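Local coordinates for protein Rho guanine nucleotide exchange factor 3 (Mus musculus, PDB 2Z0Q) that acts as a guanine nucleotide exchange factor for the small GTPases RhoA and RhoB through its DH domain, here followed by the PH domain, at residues R242-H247 / Q270-P275; L286-V291 / V307-R312. All blocks are in the same frame, centred on the assembly; numbering follows the deposited sequence.

Contact 1: residues R242-H247 / Q270-P275; sequences RGVKLH and QLYRQP. With SO4 (sulfate ion), chain C; SO4 (sulfate ion), chain D.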
loop_
_atom_site.group_PDB
_atom_site.type_symbol
_atom_site.label_atom_id
_atom_site.label_comp_id
_atom_site.label_asym_id
_atom_site.label_seq_id
_atom_site.Cartn_x
_atom_site.Cartn_y
_atom_site.Cartn_z
ATOM N N ARG A 242 -24.607 11.502 6.741
ATOM C CA ARG A 242 -25.917 10.972 6.372
ATOM C C ARG A 242 -25.765 9.458 6.171
ATOM O O ARG A 242 -26.668 8.799 5.662
ATOM C CB ARG A 242 -26.484 11.648 5.103
ATOM C CG ARG A 242 -26.815 13.139 5.311
ATOM C CD ARG A 242 -27.398 13.825 4.059
ATOM N NE ARG A 242 -26.540 13.787 2.861
ATOM C CZ ARG A 242 -25.541 14.633 2.587
ATOM N NH1 ARG A 242 -25.233 15.619 3.431
ATOM N NH2 ARG A 242 -24.852 14.507 1.454
ATOM N N GLY A 243 -24.622 8.914 6.594
ATOM C CA GLY A 243 -24.401 7.481 6.492
ATOM C C GLY A 243 -23.941 6.958 5.132
ATOM O O GLY A 243 -23.759 5.757 4.960
ATOM N N VAL A 244 -23.719 7.851 4.179
ATOM C CA VAL A 244 -23.267 7.445 2.842
ATOM C C VAL A 244 -21.776 7.079 2.817
ATOM O O VAL A 244 -20.933 7.876 3.248
ATOM C CB VAL A 244 -23.510 8.584 1.837
ATOM C CG1 VAL A 244 -23.083 8.157 0.415
ATOM C CG2 VAL A 244 -24.986 8.957 1.850
ATOM N N LYS A 245 -21.454 5.889 2.292
ATOM C CA LYS A 245 -20.050 5.468 2.211
ATOM C C LYS A 245 -19.466 6.008 0.909
ATOM O O LYS A 245 -19.945 5.700 -0.179
ATOM C CB LYS A 245 -19.950 3.943 2.288
ATOM C CG LYS A 245 -20.586 3.369 3.552
ATOM C CD LYS A 245 -20.306 1.879 3.735
ATOM C CE LYS A 245 -21.083 1.314 4.987
ATOM N NZ LYS A 245 -20.652 -0.084 5.332
ATOM N N LEU A 246 -18.451 6.865 1.032
ATOM C CA LEU A 246 -17.832 7.502 -0.115
ATOM C C LEU A 246 -16.374 7.070 -0.265
ATOM O O LEU A 246 -15.784 6.542 0.682
ATOM C CB LEU A 246 -17.895 9.043 0.067
ATOM C CG LEU A 246 -19.284 9.658 0.348
ATOM C CD1 LEU A 246 -19.194 11.075 0.929
ATOM C CD2 LEU A 246 -20.097 9.606 -0.949
ATOM N N HIS A 247 -15.854 7.186 -1.488
ATOM C CA HIS A 247 -14.446 6.950 -1.716
ATOM C C HIS A 247 -13.970 8.311 -2.189
ATOM O O HIS A 247 -14.431 8.849 -3.224
ATOM C CB HIS A 247 -14.143 5.896 -2.796
ATOM C CG HIS A 247 -12.734 5.415 -2.715
ATOM N ND1 HIS A 247 -12.384 4.225 -2.104
ATOM C CD2 HIS A 247 -11.572 6.025 -3.049
ATOM C CE1 HIS A 247 -11.063 4.125 -2.070
ATOM N NE2 HIS A 247 -10.549 5.202 -2.642
ATOM N N GLN A 270 -18.379 6.570 -9.087
ATOM C CA GLN A 270 -19.373 7.520 -9.558
ATOM C C GLN A 270 -19.261 8.846 -8.796
ATOM O O GLN A 270 -19.413 8.866 -7.559
ATOM C CB GLN A 270 -20.770 6.868 -9.376
ATOM C CG GLN A 270 -21.916 7.725 -9.901
ATOM C CD GLN A 270 -23.272 7.065 -9.677
ATOM O OE1 GLN A 270 -23.356 5.882 -9.375
ATOM N NE2 GLN A 270 -24.330 7.842 -9.810
ATOM N N LEU A 271 -18.950 9.925 -9.508
ATOM C CA LEU A 271 -18.789 11.209 -8.805
ATOM C C LEU A 271 -20.076 11.549 -8.050
ATOM O O LEU A 271 -21.177 11.451 -8.607
ATOM C CB LEU A 271 -18.398 12.338 -9.754
ATOM C CG LEU A 271 -16.866 12.528 -9.834
ATOM C CD1 LEU A 271 -16.248 11.356 -10.597
ATOM C CD2 LEU A 271 -16.527 13.858 -10.479
ATOM N N TYR A 272 -19.918 11.948 -6.782
ATOM C CA TYR A 272 -21.059 12.290 -5.902
ATOM C C TYR A 272 -21.479 13.769 -6.026
ATOM O O TYR A 272 -22.657 14.118 -5.829
ATOM C CB TYR A 272 -20.645 11.943 -4.470
ATOM C CG TYR A 272 -21.696 12.087 -3.398
ATOM C CD1 TYR A 272 -22.843 11.296 -3.423
ATOM C CD2 TYR A 272 -21.483 12.932 -2.292
ATOM C CE1 TYR A 272 -23.763 11.322 -2.374
ATOM C CE2 TYR A 272 -22.406 12.965 -1.209
ATOM C CZ TYR A 272 -23.535 12.151 -1.269
ATOM O OH TYR A 272 -24.415 12.093 -0.234
ATOM N N ARG A 273 -20.518 14.625 -6.339
ATOM C CA ARG A 273 -20.726 16.058 -6.537
ATOM C C ARG A 273 -19.659 16.475 -7.512
ATOM O O ARG A 273 -18.801 15.663 -7.910
ATOM C CB ARG A 273 -20.535 16.846 -5.232
ATOM C CG ARG A 273 -21.493 16.448 -4.144
ATOM C CD ARG A 273 -22.884 17.066 -4.352
ATOM N NE ARG A 273 -23.706 16.941 -3.141
ATOM C CZ ARG A 273 -24.398 15.860 -2.802
ATOM N NH1 ARG A 273 -24.385 14.775 -3.578
ATOM N NH2 ARG A 273 -25.141 15.875 -1.696
ATOM N N GLN A 274 -19.679 17.741 -7.876
ATOM C CA GLN A 274 -18.658 18.258 -8.772
ATOM C C GLN A 274 -17.344 18.310 -8.003
ATOM O O GLN A 274 -17.321 18.454 -6.780
ATOM C CB GLN A 274 -19.059 19.632 -9.257
ATOM C CG GLN A 274 -20.429 19.547 -9.922
ATOM C CD GLN A 274 -20.901 20.877 -10.426
ATOM O OE1 GLN A 274 -20.501 21.913 -9.915
ATOM N NE2 GLN A 274 -21.780 20.857 -11.429
ATOM N N PRO A 275 -16.228 18.151 -8.710
ATOM C CA PRO A 275 -14.922 18.178 -8.038
ATOM C C PRO A 275 -14.655 19.520 -7.349
ATOM O O PRO A 275 -15.113 20.560 -7.827
ATOM C CB PRO A 275 -13.931 17.949 -9.193
ATOM C CG PRO A 275 -14.730 17.239 -10.226
ATOM C CD PRO A 275 -16.088 17.897 -10.155
HETATM S S SO4 C . -27.399 12.830 -1.385
HETATM O O1 SO4 C . -28.894 12.745 -1.510
HETATM O O2 SO4 C . -26.869 11.513 -0.863
HETATM O O3 SO4 C . -26.801 13.100 -2.736
HETATM O O4 SO4 C . -27.075 13.971 -0.461
HETATM S S SO4 D . -24.020 19.502 -0.883
HETATM O O1 SO4 D . -24.811 20.141 -1.996
HETATM O O2 SO4 D . -24.817 18.350 -0.356
HETATM O O3 SO4 D . -22.757 18.961 -1.439
HETATM O O4 SO4 D . -23.715 20.473 0.205
#

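Contact 2: residues L286-V291 / V307-R312; sequences LQDGEV and VKNFFR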
loop_
_atom_site.group_PDB
_atom_site.type_symbol
_atom_site.label_atom_id
_atom_site.label_comp_id
_atom_site.label_asym_id
_atom_site.label_seq_id
_atom_site.Cartn_x
_atom_site.Cartn_y
_atom_site.Cartn_z
ATOM N N LEU A 286 -13.444 18.967 12.968
ATOM C CA LEU A 286 -14.604 18.905 13.853
ATOM C C LEU A 286 -14.212 18.121 15.103
ATOM O O LEU A 286 -13.627 17.063 14.995
ATOM C CB LEU A 286 -15.775 18.188 13.207
ATOM C CG LEU A 286 -16.524 18.961 12.121
ATOM C CD1 LEU A 286 -15.552 19.463 11.099
ATOM C CD2 LEU A 286 -17.523 18.024 11.427
ATOM N N GLN A 287 -14.555 18.636 16.273
ATOM C CA GLN A 287 -14.260 17.909 17.509
ATOM C C GLN A 287 -15.251 16.747 17.600
ATOM O O GLN A 287 -16.335 16.803 17.035
ATOM C CB GLN A 287 -14.454 18.822 18.721
ATOM C CG GLN A 287 -13.431 19.921 18.845
ATOM C CD GLN A 287 -13.649 20.729 20.115
ATOM O OE1 GLN A 287 -14.691 21.372 20.290
ATOM N NE2 GLN A 287 -12.676 20.689 21.008
ATOM N N ASP A 288 -14.901 15.692 18.328
ATOM C CA ASP A 288 -15.818 14.596 18.448
ATOM C C ASP A 288 -17.096 15.080 19.119
ATOM O O ASP A 288 -17.053 15.813 20.106
ATOM C CB ASP A 288 -15.202 13.446 19.260
ATOM C CG ASP A 288 -14.007 12.837 18.573
ATOM O OD1 ASP A 288 -13.846 13.040 17.355
ATOM O OD2 ASP A 288 -13.234 12.130 19.256
ATOM N N GLY A 289 -18.216 14.681 18.539
ATOM C CA GLY A 289 -19.520 15.059 19.015
ATOM C C GLY A 289 -20.014 16.333 18.339
ATOM O O GLY A 289 -21.171 16.688 18.515
ATOM N N GLU A 290 -19.154 17.033 17.601
ATOM C CA GLU A 290 -19.562 18.282 16.918
ATOM C C GLU A 290 -20.434 18.022 15.669
ATOM O O GLU A 290 -21.325 18.826 15.305
ATOM C CB GLU A 290 -18.323 19.083 16.534
ATOM C CG GLU A 290 -18.599 20.538 16.113
ATOM C CD GLU A 290 -17.336 21.342 15.793
ATOM O OE1 GLU A 290 -16.231 20.968 16.279
ATOM O OE2 GLU A 290 -17.462 22.383 15.062
ATOM N N VAL A 291 -20.175 16.906 14.998
ATOM C CA VAL A 291 -20.961 16.570 13.820
ATOM C C VAL A 291 -22.457 16.387 14.202
ATOM O O VAL A 291 -22.792 16.060 15.353
ATOM C CB VAL A 291 -20.448 15.253 13.165
ATOM C CG1 VAL A 291 -20.788 14.055 14.037
ATOM C CG2 VAL A 291 -21.081 15.088 11.781
ATOM N N VAL A 307 -20.143 9.561 16.127
ATOM C CA VAL A 307 -19.839 10.989 15.985
ATOM C C VAL A 307 -18.375 11.359 16.167
ATOM O O VAL A 307 -18.053 12.525 16.363
ATOM C CB VAL A 307 -20.690 11.832 16.950
ATOM C CG1 VAL A 307 -22.149 11.598 16.652
ATOM C CG2 VAL A 307 -20.390 11.431 18.419
ATOM N N LYS A 308 -17.465 10.388 16.097
ATOM C CA LYS A 308 -16.063 10.755 16.268
ATOM C C LYS A 308 -15.272 10.703 14.949
ATOM O O LYS A 308 -15.730 10.139 13.970
ATOM C CB LYS A 308 -15.393 9.849 17.313
ATOM C CG LYS A 308 -15.046 8.467 16.834
ATOM C CD LYS A 308 -14.382 7.642 17.963
ATOM C CE LYS A 308 -15.223 7.686 19.241
ATOM N NZ LYS A 308 -14.875 6.580 20.206
ATOM N N ASN A 309 -14.107 11.332 14.946
ATOM C CA ASN A 309 -13.193 11.335 13.807
ATOM C C ASN A 309 -13.748 11.976 12.524
ATOM O O ASN A 309 -13.487 11.495 11.448
ATOM C CB ASN A 309 -12.733 9.906 13.511
ATOM C CG ASN A 309 -11.959 9.306 14.691
ATOM O OD1 ASN A 309 -11.964 8.103 14.924
ATOM N ND2 ASN A 309 -11.316 10.167 15.438
ATOM N N PHE A 310 -14.455 13.095 12.661
ATOM C CA PHE A 310 -15.012 13.801 11.511
ATOM C C PHE A 310 -14.242 15.064 11.162
ATOM O O PHE A 310 -13.548 15.647 11.997
ATOM C CB PHE A 310 -16.462 14.253 11.801
ATOM C CG PHE A 310 -17.517 13.263 11.421
ATOM C CD1 PHE A 310 -17.953 12.287 12.331
ATOM C CD2 PHE A 310 -18.116 13.331 10.168
ATOM C CE1 PHE A 310 -18.973 11.398 11.987
ATOM C CE2 PHE A 310 -19.119 12.466 9.817
ATOM C CZ PHE A 310 -19.563 11.483 10.728
ATOM N N PHE A 311 -14.336 15.476 9.900
ATOM C CA PHE A 311 -13.774 16.774 9.497
ATOM C C PHE A 311 -14.704 17.289 8.413
ATOM O O PHE A 311 -15.485 16.522 7.856
ATOM C CB PHE A 311 -12.301 16.697 9.041
ATOM C CG PHE A 311 -12.057 15.800 7.856
ATOM C CD1 PHE A 311 -12.051 16.308 6.580
ATOM C CD2 PHE A 311 -11.803 14.441 8.044
ATOM C CE1 PHE A 311 -11.781 15.473 5.470
ATOM C CE2 PHE A 311 -11.532 13.608 6.954
ATOM C CZ PHE A 311 -11.515 14.108 5.690
ATOM N N ARG A 312 -14.643 18.585 8.156
ATOM C CA ARG A 312 -15.520 19.193 7.171
ATOM C C ARG A 312 -14.758 19.777 5.993
ATOM O O ARG A 312 -13.728 20.403 6.136
ATOM C CB ARG A 312 -16.347 20.318 7.836
ATOM C CG ARG A 312 -17.469 20.911 6.932
ATOM C CD ARG A 312 -18.257 22.066 7.598
ATOM N NE ARG A 312 -18.480 22.033 9.058
ATOM C CZ ARG A 312 -19.488 21.427 9.680
ATOM N NH1 ARG A 312 -20.407 20.739 9.028
ATOM N NH2 ARG A 312 -19.649 21.607 10.958
HETATM O O HOH W 1 -14.765 14.546 15.136
HETATM O O HOH W 2 -17.900 15.128 15.313
HETATM O O HOH W 3 -11.453 10.324 18.246
HETATM O O HOH W 4 -19.549 22.727 13.530
HETATM O O HOH W 5 -21.707 20.137 12.809
#

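Contact 1: residues R242-H247 / Q270-P275
Y272 reaches across to 242-247 with its ring sandwiched: L246 CD2 sits over the centre of one face, 3.8 Å from the ring centroid, a CH-pi contact, while NH1 of the neighbouring R273 lies over the opposite face. R273 folds back this way because its chain bends at chi2 (-78°), and NH1 also bonds Y272 O at 2.9 Å. Beyond the ring edge, the guanidinium of R242 lies nearly coplanar with the phenol, the planes 11° apart, and NH2 donates to Y272 OH at 3.0 Å, bent to 147°. V244 adds CG2, 3.8 Å from the same hydroxyl. Y272 OH in turn donates to O2 of sulfate C at 2.6 Å. The R273 guanidinium holds two sulfates at its edge: NE and NH2 bond sulfate D, NH1 and NH2 sulfate C. R242 NH2 comes within 3.0 Å of sulfate C O4, and the anions probably offset the approach of the two guanidinium groups. Where the turn after strand 232-240 meets the segment following strand 266-271 of the PH domain, two arginines and a tyrosine hydroxyl make a basic anion-binding surface; the sulfates are probably from the crystallisation liquor, so any natural ligand remains unproven.

Contact 2: residues L286-V291 / V307-R312
The F310 ring carries V291 on one face: CG2 stands over its centre, 3.8 Å from the centroid in a CH-pi contact, and CG1 lies near CD1. V291 CG1, placed between backbone N and carbonyl carbon (chi1 71°), also meets V307 CB at 3.7 Å. The second flat group, the R312 guanidinium, has L286 CD2 over one face, offset toward the rim, and waters 4 and 5 in plane at its edge. These waters lead from R312 NH2 to E290 OE2 and E290 O; the link through water 4 is weak on the arginine side. L286 packs its other methyl, CD1, against R312 CB at 3.5 Å. Trimming F310 to an alanine would probably take the ring face from under V291 CG2 and open a gap beneath that valine. Polar bonds hold the other end. N309 N donates to D288 OD1 at 3.0 Å, from above the carboxylate plane, and G289 N donates to V307 O at 3.1 Å, nearly straight at 167°. Q287-E290 is a type II beta turn, with G289 in its third position at phi 91°; E290 N bonds Q287 O, and Q287 N bonds E290 OE1. Water 1 joins L286 O, D288 OD1 and F310 N; water 2 joins Q287 O, V291 N and V307 O. The chemistry thus divides: an apolar patch of L286, V291, V307 and F310 seats the loop after strand 282-285 beside strand 310-315 of the PH domain, while backbone bonds, two carboxylates and bridging waters serve many of the turn's polar groups.

How the contacts relate
From the N terminus the chain first builds the helices of the DH domain, and the long helix 180-213 leads into the PH domain, which holds both contacts. Contact 1 opens in the turn between strands 232-240 and 245-251 and closes just after strand 266-271, a mostly beta excursion of 22 residues. Strands 276-277 and 282-285 lead on to contact 2, which closes a shorter loop that includes helix 303-306. The two follow in series, neither nested nor crossed. Contact 1 ties a turn and the first residues of strand 245-251 to the segment after strand 266-271; contact 2 ties a loop to strand 310-315. Their centres are about 18 Å apart and the contacts do not touch, yet both reach the same sheet.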